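Local coordinates for methyl-accepting chemotaxis protein (Vibrio cholerae, PDB 6CEQ) that binds heme in its second PAS domain and serves as an oxygen-sensing chemoreceptor, probably passing the ligand state of the iron on to downstream signalling, at residues His31-Leu36 and Phe43-Leu48; Met11-Lys14 and Ile18-Leu21; Gln63-Ile66 and Glu71-Pro74. One frame throughout, in Å; residues are numbered along the deposited sequence.

All three contacts lie around the heme of a PAS domain. Contact 1 is the buried one: helix 33-39 meets the loop that follows it through aromatic packing, with a carboxylate at its margin. Contact 2, partly buried, is the hairpin 8-12/18-21 at one edge of the antiparallel sheet and relies on backbone hydrogen bonds. Contact 3 sits at the surface, where helix 60-68 meets its own following turn through a small apolar touch and a close polar pair. Contacts 1 and 2 pack together through Leu48 with Ile18 and Leu21; contacts 1 and 3 lie on opposite sides of the chain's centre, about 26 Å apart between centres. Each supplies at least one heme-pocket residue.

Contact 1: residues His31-Leu36 and Phe43-Leu48; sequences HREPEL and FKAAEL
Phe43 lies against Leu36 and Glu33 where the loop after helix 33-39 of this PAS domain folds back on the helix beside the heme pocket. From Phe43 CB, 4.1 Å from Leu36 O, the side chain leaves with CG opposite the backbone N (chi1 -177°), which lays one ring face against Leu36. Leu36 CB stands over that face in a CH-pi contact, 4.1 Å from the Phe43 ring centroid. At the edge, Phe43 CD2 meets Glu33 CG at 4.0 Å. Farther out, CE2 of Phe43 is 3.5 Å from Leu36 CD1, and the same methyl also reaches CZ at the end of the ring. The opposite edge, at CE1, touches a heme vinyl group. Leu29 of helix 23-31 packs on Leu36, Phe43 and Ala45 alike.

The polar margin belongs to Glu33, whose chain, extended beyond CG, passes the ring edge at about a right angle to the Phe43 side chain, the carboxylate plane 75° from the ring. OE2 thereby reaches the start of the 3-10 segment 45-47. There it accepts a weak but nearly straight bond from Ala45 N, 3.3 Å from Glu33 OE2. One water bridges to the next amide: it donates to Glu33 OE2 and accepts from Ala46 N, which lies 3.1 Å from the water oxygen.

Contact 2: residues Met11-Lys14 and Ile18-Leu21; sequences MADK and IQYL. With HEM (protoporphyrin IX containing Fe), chain D.
A beta hairpin at one edge of the antiparallel PAS sheet, interrupted by a classic bulge, joins Met11 and Ala12 of strand 8-12 to Ile18, Gln19 and Tyr20 of strand 18-21. Met11 and Tyr20 form a hydrogen-bonded pair in which Met11 N donates a hydrogen bond to Tyr20 O at 2.8 Å, the donor lying in the carbonyl plane. The bulge centres on Met11 O. Gln19 N binds this oxygen at 2.7 Å, tilted 25° from the carbonyl plane, and Tyr20 N adds a weak bond to it, so two successive amides face a single residue. Beyond the bulge the register has moved by one, and Ala12 and Ile18 form a non-hydrogen-bonded antiparallel pair.

On the face shared by Met11 and Tyr20, the methionine sulfur approaches the tyrosine obliquely in a Met-aromatic contact, with SD 3.9 Å from Tyr20 CD2 and 4.0 Å from Tyr20 CB. Met11 bends at its last torsion (chi3 39°), which turns CE back toward Tyr20 CB. Near the turn, Gln19 CG lies over the backbone 3.6 Å from Asp13 N, while Asp13 OD1 is hydrogen-bonded to Ile17 N within the turn. Ala12 and Ile18 project from the other face, and there the strand meets the cofactor: Ala12 CB touches the heme vinyl carbon CBB at 3.7 Å.

Contact 3: residues Gln63-Ile66 and Glu71-Pro74; sequences QRSI and ERLP. With HEM (protoporphyrin IX containing Fe), chain D.
Helix 60-68, which lines one face of the PAS heme pocket, meets the turn leading to strand 75-81 where Ile66 touches Leu73 and Ser65 faces Arg72. The apolar part is small. The Leu73 and Ile66 side chains cross at about a right angle, with Leu73 CD2 3.9 Å from Ile66 CG2, and the same leucine methyl rests 3.8 Å from Ile66 O. With its CG1 lying beside the backbone N (chi1 -66°), Ile66 reaches the cofactor with both branches: its CD1 lies 4.0 Å from the heme methyl CMA, and CG2 is almost as near. Ile66 CG2 thus stands between Leu73 CD2 and the heme methyl. Leu73 in turn packs on Cys90 and Ala92 of strand 84-94, so the turn is held against the sheet as well as the helix; a cis peptide bond follows, before Pro74.

Toward the surface, Arg72 bends at chi3 and presents the edge of its guanidinium to the serine, with NH2 3.2 Å from Ser65 OG and near the plane of the group. The carbonyl of Ser65 is bound by the side chain of Asn69.

One turn earlier, Gln63 makes a polar link to heme, to which His62 and Ser77 hydrogen-bond too. Gln63 CG lies over one pyrrole ring, 3.5 Å from the heme carbon C3A, on the porphyrin face away from the water that binds iron at 2.5 Å. The bend of Gln63 at chi2 (88°) swings the amide along the porphyrin toward a propionate. There Gln63 NE2 makes a weak, clearly bent hydrogen bond to heme O2D at 2.7 Å.

Contact 1: residues His31-Leu36 and Phe43-Leu48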
loop_
_atom_site.group_PDB
_atom_site.type_symbol
_atom_site.label_atom_id
_atom_site.label_comp_id
_atom_site.label_asym_id
_atom_site.label_seq_id
_atom_site.Cartn_x
_atom_site.Cartn_y
_atom_site.Cartn_z
ATOM N N HIS A 31 -8.083 5.357 -11.955
ATOM C CA HIS A 31 -9.138 6.362 -11.867
ATOM C C HIS A 31 -8.644 7.629 -11.175
ATOM O O HIS A 31 -8.934 8.749 -11.625
ATOM C CB HIS A 31 -10.326 5.778 -11.109
ATOM C CG HIS A 31 -11.502 6.696 -11.018
ATOM N ND1 HIS A 31 -12.551 6.470 -10.151
ATOM C CD2 HIS A 31 -11.821 7.819 -11.701
ATOM C CE1 HIS A 31 -13.447 7.427 -10.286
ATOM N NE2 HIS A 31 -13.030 8.261 -11.223
ATOM N N ARG A 32 -7.879 7.476 -10.099
ATOM C CA ARG A 32 -7.433 8.593 -9.275
ATOM C C ARG A 32 -6.090 9.156 -9.703
ATOM O O ARG A 32 -5.483 9.904 -8.934
ATOM C CB ARG A 32 -7.344 8.170 -7.806
ATOM C CG ARG A 32 -8.658 7.824 -7.174
ATOM C CD ARG A 32 -9.664 8.932 -7.385
ATOM N NE ARG A 32 -10.892 8.678 -6.649
ATOM C CZ ARG A 32 -12.087 9.086 -7.049
ATOM N NH1 ARG A 32 -12.209 9.771 -8.183
ATOM N NH2 ARG A 32 -13.158 8.807 -6.322
ATOM N N GLU A 33 -5.603 8.818 -10.896
ATOM C CA GLU A 33 -4.318 9.364 -11.323
ATOM C C GLU A 33 -4.286 10.894 -11.363
ATOM O O GLU A 33 -3.200 11.452 -11.107
ATOM C CB GLU A 33 -3.910 8.740 -12.672
ATOM C CG GLU A 33 -2.870 7.605 -12.513
ATOM C CD GLU A 33 -2.716 6.715 -13.749
ATOM O OE1 GLU A 33 -3.292 7.052 -14.805
ATOM O OE2 GLU A 33 -2.018 5.675 -13.660
ATOM N N PRO A 34 -5.373 11.629 -11.656
ATOM C CA PRO A 34 -5.331 13.095 -11.464
ATOM C C PRO A 34 -4.886 13.517 -10.070
ATOM O O PRO A 34 -3.977 14.348 -9.926
ATOM C CB PRO A 34 -6.774 13.527 -11.751
ATOM C CG PRO A 34 -7.294 12.499 -12.690
ATOM C CD PRO A 34 -6.600 11.208 -12.368
ATOM N N GLU A 35 -5.525 12.972 -9.032
ATOM C CA GLU A 35 -5.141 13.299 -7.663
ATOM C C GLU A 35 -3.759 12.743 -7.326
ATOM O O GLU A 35 -2.988 13.377 -6.595
ATOM C CB GLU A 35 -6.193 12.765 -6.691
ATOM C CG GLU A 35 -7.532 13.492 -6.740
ATOM C CD GLU A 35 -8.423 13.065 -7.898
ATOM O OE1 GLU A 35 -8.104 12.065 -8.577
ATOM O OE2 GLU A 35 -9.457 13.731 -8.123
ATOM N N LEU A 36 -3.430 11.550 -7.831
ATOM C CA LEU A 36 -2.153 10.935 -7.475
ATOM C C LEU A 36 -0.984 11.607 -8.189
ATOM O O LEU A 36 0.113 11.710 -7.627
ATOM C CB LEU A 36 -2.180 9.439 -7.770
ATOM C CG LEU A 36 -3.099 8.694 -6.804
ATOM C CD1 LEU A 36 -3.282 7.266 -7.258
ATOM C CD2 LEU A 36 -2.547 8.755 -5.389
ATOM N N PHE A 43 3.660 9.619 -11.202
ATOM C CA PHE A 43 2.968 8.400 -10.796
ATOM C C PHE A 43 2.310 7.687 -11.975
ATOM O O PHE A 43 1.609 8.304 -12.780
ATOM C CB PHE A 43 1.916 8.747 -9.741
ATOM C CG PHE A 43 1.192 7.559 -9.189
ATOM C CD1 PHE A 43 1.710 6.852 -8.114
ATOM C CD2 PHE A 43 -0.019 7.157 -9.732
ATOM C CE1 PHE A 43 1.037 5.761 -7.599
ATOM C CE2 PHE A 43 -0.692 6.065 -9.221
ATOM C CZ PHE A 43 -0.165 5.367 -8.154
ATOM N N LYS A 44 2.571 6.383 -12.079
ATOM C CA LYS A 44 1.859 5.487 -12.988
ATOM C C LYS A 44 1.555 4.194 -12.240
ATOM O O LYS A 44 2.477 3.477 -11.838
ATOM C CB LYS A 44 2.664 5.201 -14.257
ATOM C CG LYS A 44 3.081 6.422 -15.058
ATOM C CD LYS A 44 3.927 6.037 -16.268
ATOM C CE LYS A 44 3.786 7.061 -17.392
ATOM N NZ LYS A 44 2.845 8.166 -17.053
ATOM N N ALA A 45 0.264 3.894 -12.068
ATOM C CA ALA A 45 -0.148 2.758 -11.242
ATOM C C ALA A 45 0.391 1.429 -11.768
ATOM O O ALA A 45 0.769 0.551 -10.982
ATOM C CB ALA A 45 -1.675 2.711 -11.151
ATOM N N ALA A 46 0.432 1.252 -13.094
ATOM C CA ALA A 46 0.866 -0.009 -13.700
ATOM C C ALA A 46 2.365 -0.221 -13.593
ATOM O O ALA A 46 2.862 -1.299 -13.953
ATOM C CB ALA A 46 0.438 -0.050 -15.173
ATOM N N GLU A 47 3.060 0.785 -13.059
ATOM C CA GLU A 47 4.510 0.885 -12.981
ATOM C C GLU A 47 5.021 0.753 -11.545
ATOM O O GLU A 47 6.223 0.916 -11.308
ATOM C CB GLU A 47 4.895 2.275 -13.519
ATOM C CG GLU A 47 4.546 2.603 -14.992
ATOM C CD GLU A 47 5.785 2.853 -15.860
ATOM O OE1 GLU A 47 6.798 3.378 -15.305
ATOM O OE2 GLU A 47 5.766 2.575 -17.090
ATOM N N LEU A 48 4.146 0.411 -10.591
ATOM C CA LEU A 48 4.505 0.400 -9.171
ATOM C C LEU A 48 5.260 -0.856 -8.763
ATOM O O LEU A 48 6.129 -0.804 -7.885
ATOM C CB LEU A 48 3.241 0.531 -8.324
ATOM C CG LEU A 48 2.510 1.864 -8.359
ATOM C CD1 LEU A 48 1.244 1.772 -7.516
ATOM C CD2 LEU A 48 3.403 2.982 -7.843
HETATM O O HOH W 1 -0.980 3.096 -15.124
#

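Contact 2: residues Met11-Lys14 and Ile18-Leu21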
loop_
_atom_site.group_PDB
_atom_site.type_symbol
_atom_site.label_atom_id
_atom_site.label_comp_id
_atom_site.label_asym_id
_atom_site.label_seq_id
_atom_site.Cartn_x
_atom_site.Cartn_y
_atom_site.Cartn_z
ATOM N N MET A 11 1.020 -5.753 -2.055
ATOM C CA MET A 11 1.982 -6.576 -1.316
ATOM C C MET A 11 3.419 -6.138 -1.596
ATOM O O MET A 11 3.753 -5.755 -2.721
ATOM C CB MET A 11 1.823 -8.062 -1.682
ATOM C CG MET A 11 0.448 -8.649 -1.370
ATOM S SD MET A 11 0.004 -10.004 -2.473
ATOM C CE MET A 11 1.561 -10.868 -2.642
ATOM N N ALA A 12 4.280 -6.214 -0.576
ATOM C CA ALA A 12 5.700 -5.907 -0.732
ATOM C C ALA A 12 6.541 -6.981 -0.050
ATOM O O ALA A 12 6.055 -7.728 0.799
ATOM C CB ALA A 12 6.045 -4.525 -0.158
ATOM N N ASP A 13 7.820 -7.060 -0.422
ATOM C CA ASP A 13 8.711 -7.976 0.278
ATOM C C ASP A 13 9.338 -7.284 1.488
ATOM O O ASP A 13 9.053 -6.121 1.788
ATOM C CB ASP A 13 9.775 -8.562 -0.659
ATOM C CG ASP A 13 10.722 -7.516 -1.251
ATOM O OD1 ASP A 13 10.797 -6.371 -0.750
ATOM O OD2 ASP A 13 11.421 -7.861 -2.233
ATOM N N LYS A 14 10.177 -8.034 2.218
ATOM C CA LYS A 14 10.792 -7.517 3.440
ATOM C C LYS A 14 11.666 -6.296 3.179
ATOM O O LYS A 14 11.777 -5.422 4.044
ATOM C CB LYS A 14 11.621 -8.615 4.109
ATOM C CG LYS A 14 10.806 -9.512 4.998
ATOM C CD LYS A 14 11.688 -10.298 5.958
ATOM C CE LYS A 14 12.685 -11.154 5.200
ATOM N NZ LYS A 14 13.558 -11.931 6.122
ATOM N N ILE A 18 7.730 -3.431 -3.937
ATOM C CA ILE A 18 6.349 -3.779 -4.230
ATOM C C ILE A 18 6.333 -5.004 -5.133
ATOM O O ILE A 18 7.059 -5.068 -6.128
ATOM C CB ILE A 18 5.622 -2.597 -4.881
ATOM C CG1 ILE A 18 5.527 -1.421 -3.907
ATOM C CG2 ILE A 18 4.248 -3.018 -5.315
ATOM C CD1 ILE A 18 4.990 -0.147 -4.547
ATOM N N GLN A 19 5.547 -6.003 -4.743
ATOM C CA GLN A 19 5.468 -7.260 -5.477
ATOM C C GLN A 19 4.185 -7.435 -6.270
ATOM O O GLN A 19 4.209 -8.096 -7.309
ATOM C CB GLN A 19 5.614 -8.447 -4.515
ATOM C CG GLN A 19 6.888 -8.406 -3.679
ATOM C CD GLN A 19 8.138 -8.573 -4.526
ATOM O OE1 GLN A 19 9.042 -7.735 -4.499
ATOM N NE2 GLN A 19 8.198 -9.665 -5.280
ATOM N N TYR A 20 3.069 -6.875 -5.807
ATOM C CA TYR A 20 1.781 -7.149 -6.428
ATOM C C TYR A 20 0.772 -6.086 -6.014
ATOM O O TYR A 20 0.745 -5.671 -4.854
ATOM C CB TYR A 20 1.264 -8.540 -6.023
ATOM C CG TYR A 20 -0.053 -8.931 -6.670
ATOM C CD1 TYR A 20 -0.088 -9.355 -7.987
ATOM C CD2 TYR A 20 -1.249 -8.894 -5.959
ATOM C CE1 TYR A 20 -1.275 -9.707 -8.596
ATOM C CE2 TYR A 20 -2.458 -9.253 -6.563
ATOM C CZ TYR A 20 -2.453 -9.662 -7.881
ATOM O OH TYR A 20 -3.621 -10.026 -8.509
ATOM N N LEU A 21 -0.051 -5.660 -6.974
ATOM C CA LEU A 21 -1.256 -4.880 -6.727
ATOM C C LEU A 21 -2.438 -5.628 -7.316
ATOM O O LEU A 21 -2.374 -6.074 -8.467
ATOM C CB LEU A 21 -1.182 -3.488 -7.353
ATOM C CG LEU A 21 -0.456 -2.398 -6.575
ATOM C CD1 LEU A 21 1.030 -2.475 -6.820
ATOM C CD2 LEU A 21 -0.996 -1.046 -7.000
HETATM C CHA HEM D . 1.171 5.315 4.729
HETATM C CHB HEM D . 3.228 0.976 4.093
HETATM C CHC HEM D . 2.495 1.550 -0.704
HETATM C CHD HEM D . 2.300 6.323 0.114
HETATM C C1A HEM D . 1.649 4.042 4.952
HETATM C C2A HEM D . 1.574 3.356 6.179
HETATM C C3A HEM D . 2.149 2.135 6.012
HETATM C C4A HEM D . 2.594 2.055 4.677
HETATM C CMA HEM D . 2.291 1.066 7.064
HETATM C CAA HEM D . 0.961 3.880 7.453
HETATM C CBA HEM D . 1.922 4.874 8.108
HETATM C CGA HEM D . 1.246 5.521 9.289
HETATM O O1A HEM D . 0.006 5.687 9.286
HETATM O O2A HEM D . 1.924 5.893 10.272
HETATM C C1B HEM D . 3.122 0.747 2.714
HETATM C C2B HEM D . 3.378 -0.521 2.125
HETATM C C3B HEM D . 3.179 -0.389 0.782
HETATM C C4B HEM D . 2.786 1.022 0.559
HETATM C CMB HEM D . 3.792 -1.776 2.850
HETATM C CAB HEM D . 3.327 -1.439 -0.242
HETATM C CBB HEM D . 2.844 -2.658 -0.019
HETATM C C1C HEM D . 2.398 2.919 -0.929
HETATM C C2C HEM D . 2.254 3.551 -2.174
HETATM C C3C HEM D . 2.198 4.918 -1.940
HETATM C C4C HEM D . 2.309 5.111 -0.535
HETATM C CMC HEM D . 2.175 2.870 -3.516
HETATM C CAC HEM D . 2.050 5.972 -2.959
HETATM C CBC HEM D . 1.222 5.797 -3.984
HETATM C C1D HEM D . 1.896 6.410 1.448
HETATM C C2D HEM D . 1.447 7.671 2.050
HETATM C C3D HEM D . 1.134 7.390 3.329
HETATM C C4D HEM D . 1.388 5.956 3.513
HETATM C CMD HEM D . 1.356 9.014 1.371
HETATM C CAD HEM D . 0.623 8.356 4.365
HETATM C CBD HEM D . 1.650 9.469 4.577
HETATM C CGD HEM D . 2.969 8.866 4.986
HETATM O O1D HEM D . 3.962 8.964 4.231
HETATM O O2D HEM D . 3.072 8.268 6.080
HETATM N NA HEM D . 2.278 3.228 4.044
HETATM N NB HEM D . 2.776 1.625 1.761
HETATM N NC HEM D . 2.429 3.877 0.045
HETATM N ND HEM D . 1.840 5.431 2.363
HETATM FE FE HEM D . 2.296 3.641 2.110
HETATM O O HOH W 2 -0.120 2.923 1.704
#

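Contact 3: residues Gln63-Ile66 and Glu71-Pro74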
loop_
_atom_site.group_PDB
_atom_site.type_symbol
_atom_site.label_atom_id
_atom_site.label_comp_id
_atom_site.label_asym_id
_atom_site.label_seq_id
_atom_site.Cartn_x
_atom_site.Cartn_y
_atom_site.Cartn_z
ATOM N N GLN A 63 7.744 3.821 8.113
ATOM C CA GLN A 63 7.121 2.634 7.539
ATOM C C GLN A 63 8.077 1.447 7.529
ATOM O O GLN A 63 7.639 0.302 7.676
ATOM C CB GLN A 63 6.626 2.929 6.122
ATOM C CG GLN A 63 5.329 3.699 6.068
ATOM C CD GLN A 63 5.519 5.205 6.084
ATOM O OE1 GLN A 63 6.622 5.708 6.325
ATOM N NE2 GLN A 63 4.450 5.932 5.780
ATOM N N ARG A 64 9.380 1.691 7.361
ATOM C CA ARG A 64 10.349 0.598 7.423
ATOM C C ARG A 64 10.326 -0.088 8.780
ATOM O O ARG A 64 10.424 -1.317 8.866
ATOM C CB ARG A 64 11.754 1.126 7.125
ATOM C CG ARG A 64 12.013 1.352 5.657
ATOM C CD ARG A 64 12.330 0.034 5.027
ATOM N NE ARG A 64 12.465 0.112 3.578
ATOM C CZ ARG A 64 12.940 -0.882 2.840
ATOM N NH1 ARG A 64 13.328 -2.009 3.425
ATOM N NH2 ARG A 64 13.046 -0.745 1.528
ATOM N N SER A 65 10.209 0.691 9.854
ATOM C CA SER A 65 10.136 0.095 11.182
ATOM C C SER A 65 8.855 -0.717 11.345
ATOM O O SER A 65 8.857 -1.767 12.006
ATOM C CB SER A 65 10.245 1.195 12.239
ATOM O OG SER A 65 9.881 0.727 13.525
ATOM N N ILE A 66 7.771 -0.281 10.701
ATOM C CA ILE A 66 6.516 -1.021 10.796
ATOM C C ILE A 66 6.633 -2.358 10.067
ATOM O O ILE A 66 6.276 -3.405 10.619
ATOM C CB ILE A 66 5.345 -0.178 10.250
ATOM C CG1 ILE A 66 5.092 1.054 11.124
ATOM C CG2 ILE A 66 4.077 -1.026 10.141
ATOM C CD1 ILE A 66 4.147 2.058 10.497
ATOM N N GLU A 71 6.198 -8.774 14.460
ATOM C CA GLU A 71 5.611 -9.105 15.752
ATOM C C GLU A 71 4.596 -8.046 16.161
ATOM O O GLU A 71 3.593 -8.354 16.818
ATOM C CB GLU A 71 6.705 -9.254 16.810
ATOM N N ARG A 72 4.849 -6.788 15.795
ATOM C CA ARG A 72 3.944 -5.687 16.102
ATOM C C ARG A 72 2.859 -5.497 15.048
ATOM O O ARG A 72 2.030 -4.591 15.189
ATOM C CB ARG A 72 4.716 -4.377 16.290
ATOM C CG ARG A 72 5.792 -4.469 17.366
ATOM C CD ARG A 72 6.357 -3.104 17.751
ATOM N NE ARG A 72 7.038 -2.382 16.678
ATOM C CZ ARG A 72 8.348 -2.156 16.659
ATOM N NH1 ARG A 72 9.110 -2.607 17.647
ATOM N NH2 ARG A 72 8.900 -1.478 15.661
ATOM N N LEU A 73 2.827 -6.338 14.027
ATOM C CA LEU A 73 1.718 -6.327 13.086
ATOM C C LEU A 73 0.624 -7.232 13.636
ATOM O O LEU A 73 0.901 -8.127 14.445
ATOM C CB LEU A 73 2.154 -6.812 11.695
ATOM C CG LEU A 73 3.212 -6.010 10.931
ATOM C CD1 LEU A 73 3.569 -6.613 9.565
ATOM C CD2 LEU A 73 2.676 -4.603 10.733
ATOM N N PRO A 74 -0.644 -7.009 13.265
ATOM C CA PRO A 74 -1.180 -6.025 12.314
ATOM C C PRO A 74 -1.124 -4.562 12.768
ATOM O O PRO A 74 -1.151 -4.247 13.965
ATOM C CB PRO A 74 -2.636 -6.477 12.132
ATOM C CG PRO A 74 -2.974 -7.171 13.394
ATOM C CD PRO A 74 -1.705 -7.844 13.858
HETATM C CHA HEM D . 1.171 5.315 4.729
HETATM C CHB HEM D . 3.228 0.976 4.093
HETATM C CHC HEM D . 2.495 1.550 -0.704
HETATM C CHD HEM D . 2.300 6.323 0.114
HETATM C C1A HEM D . 1.649 4.042 4.952
HETATM C C2A HEM D . 1.574 3.356 6.179
HETATM C C3A HEM D . 2.149 2.135 6.012
HETATM C C4A HEM D . 2.594 2.055 4.677
HETATM C CMA HEM D . 2.291 1.066 7.064
HETATM C CAA HEM D . 0.961 3.880 7.453
HETATM C CBA HEM D . 1.922 4.874 8.108
HETATM C CGA HEM D . 1.246 5.521 9.289
HETATM O O1A HEM D . 0.006 5.687 9.286
HETATM O O2A HEM D . 1.924 5.893 10.272
HETATM C C1B HEM D . 3.122 0.747 2.714
HETATM C C2B HEM D . 3.378 -0.521 2.125
HETATM C C3B HEM D . 3.179 -0.389 0.782
HETATM C C4B HEM D . 2.786 1.022 0.559
HETATM C CMB HEM D . 3.792 -1.776 2.850
HETATM C CAB HEM D . 3.327 -1.439 -0.242
HETATM C CBB HEM D . 2.844 -2.658 -0.019
HETATM C C1C HEM D . 2.398 2.919 -0.929
HETATM C C2C HEM D . 2.254 3.551 -2.174
HETATM C C3C HEM D . 2.198 4.918 -1.940
HETATM C C4C HEM D . 2.309 5.111 -0.535
HETATM C CMC HEM D . 2.175 2.870 -3.516
HETATM C CAC HEM D . 2.050 5.972 -2.959
HETATM C CBC HEM D . 1.222 5.797 -3.984
HETATM C C1D HEM D . 1.896 6.410 1.448
HETATM C C2D HEM D . 1.447 7.671 2.050
HETATM C C3D HEM D . 1.134 7.390 3.329
HETATM C C4D HEM D . 1.388 5.956 3.513
HETATM C CMD HEM D . 1.356 9.014 1.371
HETATM C CAD HEM D . 0.623 8.356 4.365
HETATM C CBD HEM D . 1.650 9.469 4.577
HETATM C CGD HEM D . 2.969 8.866 4.986
HETATM O O1D HEM D . 3.962 8.964 4.231
HETATM O O2D HEM D . 3.072 8.268 6.080
HETATM N NA HEM D . 2.278 3.228 4.044
HETATM N NB HEM D . 2.776 1.625 1.761
HETATM N NC HEM D . 2.429 3.877 0.045
HETATM N ND HEM D . 1.840 5.431 2.363
HETATM FE FE HEM D . 2.296 3.641 2.110
HETATM O O HOH W 2 -0.120 2.923 1.704
#